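Side-chain contacts in excinuclease ABC, subunit A. (Deinococcus radiodurans, PDB 2VF7), which binds DNA and hydrolyses ATP as a zinc-containing UvrA-family ABC protein, probably helping to recognise damaged DNA during excision repair: residues R375-P378 with T379-P382; K536-L539 with V540-L544; E790-M793 with Q794-A797. The protein carries 1 engineered substitution. All blocks are in the same frame, centred on the assembly; numbering follows the deposited sequence.

Interaction 1. Residues R375-P378 with T379-P382. With ADP (adenosine-5'-diphosphate), chain D.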
loop_
_atom_site.group_PDB
_atom_site.type_symbol
_atom_site.label_atom_id
_atom_site.label_comp_id
_atom_site.label_asym_id
_atom_site.label_seq_id
_atom_site.Cartn_x
_atom_site.Cartn_y
_atom_site.Cartn_z
ATOM N N ARG A 375 -19.744 8.013 18.314
ATOM C CA ARG A 375 -20.650 7.905 17.178
ATOM C C ARG A 375 -19.970 7.282 15.967
ATOM O O ARG A 375 -18.903 7.741 15.524
ATOM C CB ARG A 375 -21.197 9.298 16.841
ATOM C CG ARG A 375 -21.989 9.417 15.558
ATOM C CD ARG A 375 -23.418 8.986 15.741
ATOM N NE ARG A 375 -24.196 9.179 14.525
ATOM C CZ ARG A 375 -24.952 10.244 14.272
ATOM N NH1 ARG A 375 -25.044 11.232 15.153
ATOM N NH2 ARG A 375 -25.617 10.323 13.128
ATOM N N SER A 376 -20.611 6.236 15.443
ATOM C CA SER A 376 -20.121 5.437 14.322
ATOM C C SER A 376 -20.207 6.185 13.008
ATOM O O SER A 376 -21.210 6.832 12.726
ATOM C CB SER A 376 -20.934 4.146 14.206
ATOM O OG SER A 376 -20.154 3.015 14.549
ATOM N N THR A 377 -19.161 6.065 12.197
ATOM C CA THR A 377 -19.072 6.798 10.938
ATOM C C THR A 377 -20.088 6.426 9.847
ATOM O O THR A 377 -20.432 7.282 9.025
ATOM C CB THR A 377 -17.637 6.782 10.342
ATOM O OG1 THR A 377 -17.076 5.477 10.477
ATOM C CG2 THR A 377 -16.750 7.784 11.070
ATOM N N PRO A 378 -20.539 5.157 9.797
ATOM C CA PRO A 378 -21.569 4.846 8.813
ATOM C C PRO A 378 -22.982 5.322 9.205
ATOM O O PRO A 378 -23.902 5.274 8.379
ATOM C CB PRO A 378 -21.522 3.309 8.729
ATOM C CG PRO A 378 -20.323 2.894 9.519
ATOM C CD PRO A 378 -20.133 3.949 10.532
ATOM N N THR A 379 -23.160 5.776 10.446
ATOM C CA THR A 379 -24.441 6.336 10.857
ATOM C C THR A 379 -24.509 7.836 10.545
ATOM O O THR A 379 -25.511 8.497 10.837
ATOM C CB THR A 379 -24.738 6.073 12.348
ATOM O OG1 THR A 379 -23.904 6.901 13.172
ATOM C CG2 THR A 379 -24.527 4.610 12.694
ATOM N N LEU A 380 -23.444 8.347 9.926
ATOM C CA LEU A 380 -23.295 9.760 9.575
ATOM C C LEU A 380 -23.655 10.050 8.107
ATOM O O LEU A 380 -23.301 9.275 7.208
ATOM C CB LEU A 380 -21.845 10.181 9.831
ATOM C CG LEU A 380 -21.355 11.020 11.020
ATOM C CD1 LEU A 380 -22.247 10.944 12.197
ATOM C CD2 LEU A 380 -19.961 10.581 11.392
ATOM N N SER A 381 -24.322 11.174 7.862
ATOM C CA SER A 381 -24.668 11.592 6.507
ATOM C C SER A 381 -23.406 11.964 5.701
ATOM O O SER A 381 -22.376 12.324 6.282
ATOM C CB SER A 381 -25.651 12.760 6.561
ATOM O OG SER A 381 -25.023 13.975 6.961
ATOM N N PRO A 382 -23.464 11.865 4.356
ATOM C CA PRO A 382 -22.280 12.241 3.543
ATOM C C PRO A 382 -21.715 13.636 3.843
ATOM O O PRO A 382 -20.504 13.845 3.732
ATOM C CB PRO A 382 -22.816 12.192 2.112
ATOM C CG PRO A 382 -23.920 11.198 2.167
ATOM C CD PRO A 382 -24.575 11.383 3.514
HETATM P PB ADP D . -30.506 16.447 11.665
HETATM O O1B ADP D . -29.112 16.773 11.195
HETATM O O2B ADP D . -31.201 15.321 10.952
HETATM O O3B ADP D . -31.335 17.696 11.797
HETATM P PA ADP D . -30.445 14.333 13.653
HETATM O O1A ADP D . -29.153 13.622 13.414
HETATM O O2A ADP D . -31.735 13.755 13.167
HETATM O O3A ADP D . -30.339 15.875 13.175
HETATM O "O5'" ADP D . -30.570 14.392 15.264
HETATM C "C5'" ADP D . -29.830 15.327 16.037
HETATM C "C4'" ADP D . -29.338 14.758 17.358
HETATM O "O4'" ADP D . -29.533 13.348 17.429
HETATM C "C3'" ADP D . -27.840 14.983 17.435
HETATM O "O3'" ADP D . -27.476 15.321 18.771
HETATM C "C2'" ADP D . -27.241 13.648 17.036
HETATM O "O2'" ADP D . -25.918 13.432 17.545
HETATM C "C1'" ADP D . -28.271 12.665 17.558
HETATM N N9 ADP D . -28.241 11.410 16.768
HETATM C C8 ADP D . -28.805 11.226 15.551
HETATM N N7 ADP D . -28.611 9.967 15.095
HETATM C C5 ADP D . -27.891 9.325 16.044
HETATM C C6 ADP D . -27.328 7.960 16.212
HETATM N N6 ADP D . -27.506 7.027 15.243
HETATM N N1 ADP D . -26.645 7.685 17.350
HETATM C C2 ADP D . -26.455 8.614 18.315
HETATM N N3 ADP D . -26.939 9.872 18.230
HETATM C C4 ADP D . -27.651 10.279 17.141
#

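Interaction 2. Residues K536-L539 with V540-L544. With ADP (adenosine-5'-diphosphate), chain D.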
loop_
_atom_site.group_PDB
_atom_site.type_symbol
_atom_site.label_atom_id
_atom_site.label_comp_id
_atom_site.label_asym_id
_atom_site.label_seq_id
_atom_site.Cartn_x
_atom_site.Cartn_y
_atom_site.Cartn_z
ATOM N N LYS A 536 -34.636 16.583 12.605
ATOM C CA LYS A 536 -35.473 16.299 11.426
ATOM C C LYS A 536 -35.376 14.841 10.994
ATOM O O LYS A 536 -36.376 14.123 10.878
ATOM C CB LYS A 536 -35.014 17.181 10.252
ATOM C CG LYS A 536 -34.501 18.540 10.639
ATOM C CD LYS A 536 -34.155 19.320 9.407
ATOM C CE LYS A 536 -32.839 18.876 8.774
ATOM N NZ LYS A 536 -31.693 19.349 9.593
ATOM N N SER A 537 -34.147 14.417 10.737
ATOM C CA SER A 537 -33.832 13.037 10.452
ATOM C C SER A 537 -34.278 12.079 11.571
ATOM O O SER A 537 -34.783 10.986 11.288
ATOM C CB SER A 537 -32.337 12.923 10.101
ATOM O OG SER A 537 -31.782 11.688 10.492
ATOM N N THR A 538 -34.123 12.502 12.827
ATOM C CA THR A 538 -34.564 11.724 13.994
ATOM C C THR A 538 -36.086 11.635 14.077
ATOM O O THR A 538 -36.622 10.603 14.470
ATOM C CB THR A 538 -34.001 12.295 15.326
ATOM O OG1 THR A 538 -32.618 12.632 15.165
ATOM C CG2 THR A 538 -34.102 11.289 16.436
ATOM N N LEU A 539 -36.781 12.716 13.715
ATOM C CA LEU A 539 -38.245 12.738 13.671
ATOM C C LEU A 539 -38.820 11.985 12.471
ATOM O O LEU A 539 -39.698 11.141 12.633
ATOM C CB LEU A 539 -38.762 14.175 13.668
ATOM C CG LEU A 539 -40.279 14.418 13.636
ATOM C CD1 LEU A 539 -40.961 14.004 14.927
ATOM C CD2 LEU A 539 -40.567 15.872 13.340
ATOM N N VAL A 540 -38.309 12.286 11.274
ATOM C CA VAL A 540 -38.942 11.859 10.022
ATOM C C VAL A 540 -38.464 10.495 9.556
ATOM O O VAL A 540 -39.266 9.588 9.388
ATOM C CB VAL A 540 -38.733 12.901 8.891
ATOM C CG1 VAL A 540 -39.371 12.432 7.592
ATOM C CG2 VAL A 540 -39.285 14.267 9.305
ATOM N N SER A 541 -37.156 10.360 9.346
ATOM C CA SER A 541 -36.577 9.113 8.858
ATOM C C SER A 541 -36.592 8.010 9.909
ATOM O O SER A 541 -36.978 6.874 9.626
ATOM C CB SER A 541 -35.163 9.341 8.323
ATOM O OG SER A 541 -35.209 10.191 7.191
ATOM N N GLN A 542 -36.185 8.336 11.124
ATOM C CA GLN A 542 -36.145 7.330 12.179
ATOM C C GLN A 542 -37.500 7.113 12.848
ATOM O O GLN A 542 -38.084 6.058 12.698
ATOM C CB GLN A 542 -35.032 7.636 13.185
ATOM C CG GLN A 542 -33.646 7.752 12.522
ATOM C CD GLN A 542 -32.567 8.229 13.480
ATOM O OE1 GLN A 542 -32.538 7.828 14.652
ATOM N NE2 GLN A 542 -31.665 9.081 12.986
ATOM N N ALA A 543 -38.018 8.112 13.552
ATOM C CA ALA A 543 -39.231 7.937 14.369
ATOM C C ALA A 543 -40.510 7.717 13.576
ATOM O O ALA A 543 -41.250 6.773 13.847
ATOM C CB ALA A 543 -39.410 9.105 15.340
ATOM N N LEU A 544 -40.784 8.585 12.608
ATOM C CA LEU A 544 -42.002 8.450 11.828
ATOM C C LEU A 544 -42.027 7.082 11.170
ATOM O O LEU A 544 -42.889 6.267 11.477
ATOM C CB LEU A 544 -42.126 9.556 10.774
ATOM C CG LEU A 544 -43.395 9.497 9.904
ATOM C CD1 LEU A 544 -44.655 9.516 10.757
ATOM C CD2 LEU A 544 -43.445 10.626 8.905
HETATM P PB ADP D . -30.506 16.447 11.665
HETATM O O1B ADP D . -29.112 16.773 11.195
HETATM O O2B ADP D . -31.201 15.321 10.952
HETATM O O3B ADP D . -31.335 17.696 11.797
HETATM P PA ADP D . -30.445 14.333 13.653
HETATM O O1A ADP D . -29.153 13.622 13.414
HETATM O O2A ADP D . -31.735 13.755 13.167
HETATM O O3A ADP D . -30.339 15.875 13.175
HETATM O "O5'" ADP D . -30.570 14.392 15.264
HETATM C "C5'" ADP D . -29.830 15.327 16.037
HETATM C "C4'" ADP D . -29.338 14.758 17.358
HETATM O "O4'" ADP D . -29.533 13.348 17.429
HETATM C "C3'" ADP D . -27.840 14.983 17.435
HETATM O "O3'" ADP D . -27.476 15.321 18.771
HETATM C "C2'" ADP D . -27.241 13.648 17.036
HETATM O "O2'" ADP D . -25.918 13.432 17.545
HETATM C "C1'" ADP D . -28.271 12.665 17.558
HETATM N N9 ADP D . -28.241 11.410 16.768
HETATM C C8 ADP D . -28.805 11.226 15.551
HETATM N N7 ADP D . -28.611 9.967 15.095
HETATM C C5 ADP D . -27.891 9.325 16.044
HETATM C C6 ADP D . -27.328 7.960 16.212
HETATM N N6 ADP D . -27.506 7.027 15.243
HETATM N N1 ADP D . -26.645 7.685 17.350
HETATM C C2 ADP D . -26.455 8.614 18.315
HETATM N N3 ADP D . -26.939 9.872 18.230
HETATM C C4 ADP D . -27.651 10.279 17.141
#

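Interaction 3. Residues E790-M793 with Q794-A797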
loop_
_atom_site.group_PDB
_atom_site.type_symbol
_atom_site.label_atom_id
_atom_site.label_comp_id
_atom_site.label_asym_id
_atom_site.label_seq_id
_atom_site.Cartn_x
_atom_site.Cartn_y
_atom_site.Cartn_z
ATOM N N GLU A 790 -35.777 18.442 4.373
ATOM C CA GLU A 790 -35.378 19.371 3.328
ATOM C C GLU A 790 -34.484 20.499 3.868
ATOM O O GLU A 790 -34.706 21.003 4.968
ATOM C CB GLU A 790 -36.641 19.916 2.662
ATOM C CG GLU A 790 -36.440 20.748 1.420
ATOM C CD GLU A 790 -35.615 20.051 0.360
ATOM O OE1 GLU A 790 -36.090 19.035 -0.235
ATOM O OE2 GLU A 790 -34.480 20.540 0.135
ATOM N N HIS A 791 -33.475 20.874 3.080
ATOM C CA HIS A 791 -32.429 21.817 3.494
ATOM C C HIS A 791 -32.358 23.070 2.624
ATOM O O HIS A 791 -31.770 24.071 3.035
ATOM C CB HIS A 791 -31.041 21.138 3.500
ATOM C CG HIS A 791 -30.966 19.910 4.356
ATOM N ND1 HIS A 791 -31.126 18.636 3.849
ATOM C CD2 HIS A 791 -30.758 19.761 5.687
ATOM C CE1 HIS A 791 -31.021 17.755 4.829
ATOM N NE2 HIS A 791 -30.797 18.411 5.956
ATOM N N LYS A 792 -32.935 23.025 1.426
ATOM C CA LYS A 792 -32.904 24.193 0.552
ATOM C C LYS A 792 -34.248 24.883 0.354
ATOM O O LYS A 792 -35.284 24.252 0.125
ATOM C CB LYS A 792 -32.219 23.889 -0.789
ATOM C CG LYS A 792 -32.759 22.706 -1.550
ATOM C CD LYS A 792 -31.976 22.495 -2.852
ATOM C CE LYS A 792 -30.729 21.621 -2.665
ATOM N NZ LYS A 792 -30.158 21.160 -3.987
ATOM N N MET A 793 -34.194 26.203 0.430
ATOM C CA MET A 793 -35.365 27.040 0.492
ATOM C C MET A 793 -36.096 27.123 -0.830
ATOM O O MET A 793 -37.261 27.480 -0.857
ATOM C CB MET A 793 -34.977 28.426 1.010
ATOM C CG MET A 793 -34.359 28.415 2.422
ATOM S SD MET A 793 -35.341 27.562 3.685
ATOM C CE MET A 793 -34.087 26.711 4.651
ATOM N N GLN A 794 -35.413 26.773 -1.919
ATOM C CA GLN A 794 -36.022 26.677 -3.257
ATOM C C GLN A 794 -37.186 25.690 -3.230
ATOM O O GLN A 794 -38.261 25.972 -3.745
ATOM C CB GLN A 794 -34.973 26.237 -4.312
ATOM C CG GLN A 794 -35.478 26.195 -5.781
ATOM C CD GLN A 794 -34.509 25.479 -6.747
ATOM O OE1 GLN A 794 -33.635 24.703 -6.326
ATOM N NE2 GLN A 794 -34.676 25.727 -8.047
ATOM N N VAL A 795 -36.943 24.542 -2.608
ATOM C CA VAL A 795 -37.908 23.458 -2.514
ATOM C C VAL A 795 -38.930 23.687 -1.407
ATOM O O VAL A 795 -40.104 23.352 -1.559
ATOM C CB VAL A 795 -37.184 22.111 -2.276
ATOM C CG1 VAL A 795 -38.171 21.030 -1.838
ATOM C CG2 VAL A 795 -36.458 21.684 -3.535
ATOM N N VAL A 796 -38.472 24.246 -0.294
ATOM C CA VAL A 796 -39.326 24.570 0.853
ATOM C C VAL A 796 -40.353 25.660 0.507
ATOM O O VAL A 796 -41.441 25.699 1.062
ATOM C CB VAL A 796 -38.455 24.952 2.079
ATOM C CG1 VAL A 796 -39.305 25.363 3.292
ATOM C CG2 VAL A 796 -37.565 23.788 2.446
ATOM N N ALA A 797 -39.997 26.516 -0.443
ATOM C CA ALA A 797 -40.839 27.597 -0.909
ATOM C C ALA A 797 -42.009 27.128 -1.795
ATOM O O ALA A 797 -42.963 27.874 -2.011
ATOM C CB ALA A 797 -39.988 28.623 -1.638
#

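Interaction 1. Residues R375-P378 with T379-P382
Arg375 takes hold of Thr379 side-on, using one nitrogen for each of two oxygens. NE donates to OG1 of Thr379 at 2.7 Å, and NH2 donates to the Thr379 backbone O at 2.9 Å. Both acceptors lie close to the guanidinium plane, which fixes the rotation of the group. The bend at chi2 (82°) swings the arginine tip back over the turn. Thr379 OG1 sits between its backbone N and carbonyl carbon, and from there it also donates to Ser376 O over 2.7 Å. A threonine hydroxyl, able to accept and donate at once, suits this relay; Ser376 O also receives the Thr379 amide.

The guanidinium is flanked on its faces. Leu380 CD1 lies over one, toward the rim, 3.5 Å from Arg375 CZ. ADP C5 lies over the centre of the other, 3.6 Å from Arg375 CZ, with the adenine nearly parallel. Arg375 is thus presented flat to the base.

The turn precedes helix 382-393, where Leu380, Ser381 and Pro382 begin an LSPGE sequence, probably a variant of the ABC signature motif (LSGGQ). Ser381 caps that helix through Glu384 N, and Leu380 packs between Leu388 of the same helix and Val110 of helix 110-113.

Interaction 2. Residues K536-L539 with V540-L544
The P-loop (Walker A motif) of the second nucleotide site runs directly into helix 536-551, and this contact is the first turns of that helix, whose N-terminal end meets the phosphates of ADP. Bends at chi3 (-76°) and chi4 (-74°) curl the Lys536 chain beside the beta-phosphate and bring its NZ within 2.8 Å of O3B of ADP. Gly530 O takes a second bond from the same ammonium, which helps hold the lysine in place; a long, flexible cation fits a charged oxygen here. The Ser537 amide also points to the beta-phosphate, although the exact place of its acceptor is less sure. Thr538 serves the alpha-phosphate: with OG1 anti to the carbonyl carbon (chi1 -44°), its hydroxyl makes a hydrogen bond to O2A of ADP, modelled at 2.5 Å, so short that its exact length is doubtful. Its amide adds a weak bond.

Behind the phosphates the helix changes pitch. Val540 N bonds Lys536 O at 2.7 Å in the ordinary alpha pattern, but Gln542 N goes to Ser537 O (3.0 Å), five residues back, and Ala543 and Leu544 repeat this wider pi-type spacing. The buried face is aliphatic. Leu539 packs on strand 516-521, Val540 on strand 785-789, and the small Ala543 fits near Val508 of strand 502-510.

Gln542 crosses Thr538 obliquely and stretches out beyond CG toward the base. Its CG passes 3.6 Å from Ser537 O, and at the tip NE2 comes no nearer than 3.8 Å to N7 of ADP.

Interaction 3. Residues E790-M793 with Q794-A797
Lys792 O receives the amide of Val796 at 3.2 Å in a straight bond (162°) lying in the carbonyl plane, closing the first turn of the short helix 793-796. A weak second bond comes to the same oxygen from Val795 N, and Ala797 N follows by bonding Met793 O at 2.9 Å. Just ahead of the helix the chain folds around the Glu790 carboxylate. Its OE2 accepts the amides of His791 (3.1 Å) and Lys792; the place of OE2 is less sure, and the like-charged Glu759 OE2 lies close to it. Glutamate suits this spot because its carboxylate takes two amides while its aliphatic CG packs on a valine. The pair Glu790-His791 comes straight after strand 785-789, where ABC ATPases carry the H-loop (switch) histidine, and His791 is probably that residue.

With CG anti to the backbone N and a bend at chi2 (54°), Glu790 crosses Val795 at about a right angle, bringing OE1 to 3.3 Å from Val795 CG1. Against Val796 it runs in the opposite direction, its CG lying 3.4 Å from Val796 CG2. Compact, beta-branched valines fill this buried side; Val796 also touches strand 525-529, and Val795 helix 766-781. The bend at chi2 brings Met793 SD to 4.4 Å from Val796 CB. Toward helix 766-781, Gln794 NE2 donates to Pro766 O.

Glu790 thus has the CG1 methyl of Val795 against OE1, while two amides probably hold OE2 beside the Glu759 carboxylate, as far as the uncertain place of OE2 allows.

Along the chain the three contacts come in series, 375-382, 536-544 and 790-797. Interactions 1 and 2 have centres 16 Å apart and nearest atoms about 6 Å apart; they do not touch, but both reach the same ADP, one at the adenine and the other at the phosphates, so distant parts of the sequence build this site. Interactions 1 and 3 are 24 Å apart between centres and about 7 Å between nearest atoms, without touching. Interaction 3, 18 Å from interaction 2 between centres, borders the site where Lys536 CE packs 3.5 Å from His791 NE2. Helix 536-551 follows strand 525-529 and interaction 3 follows strand 785-789, neighbouring parallel strands of one sheet.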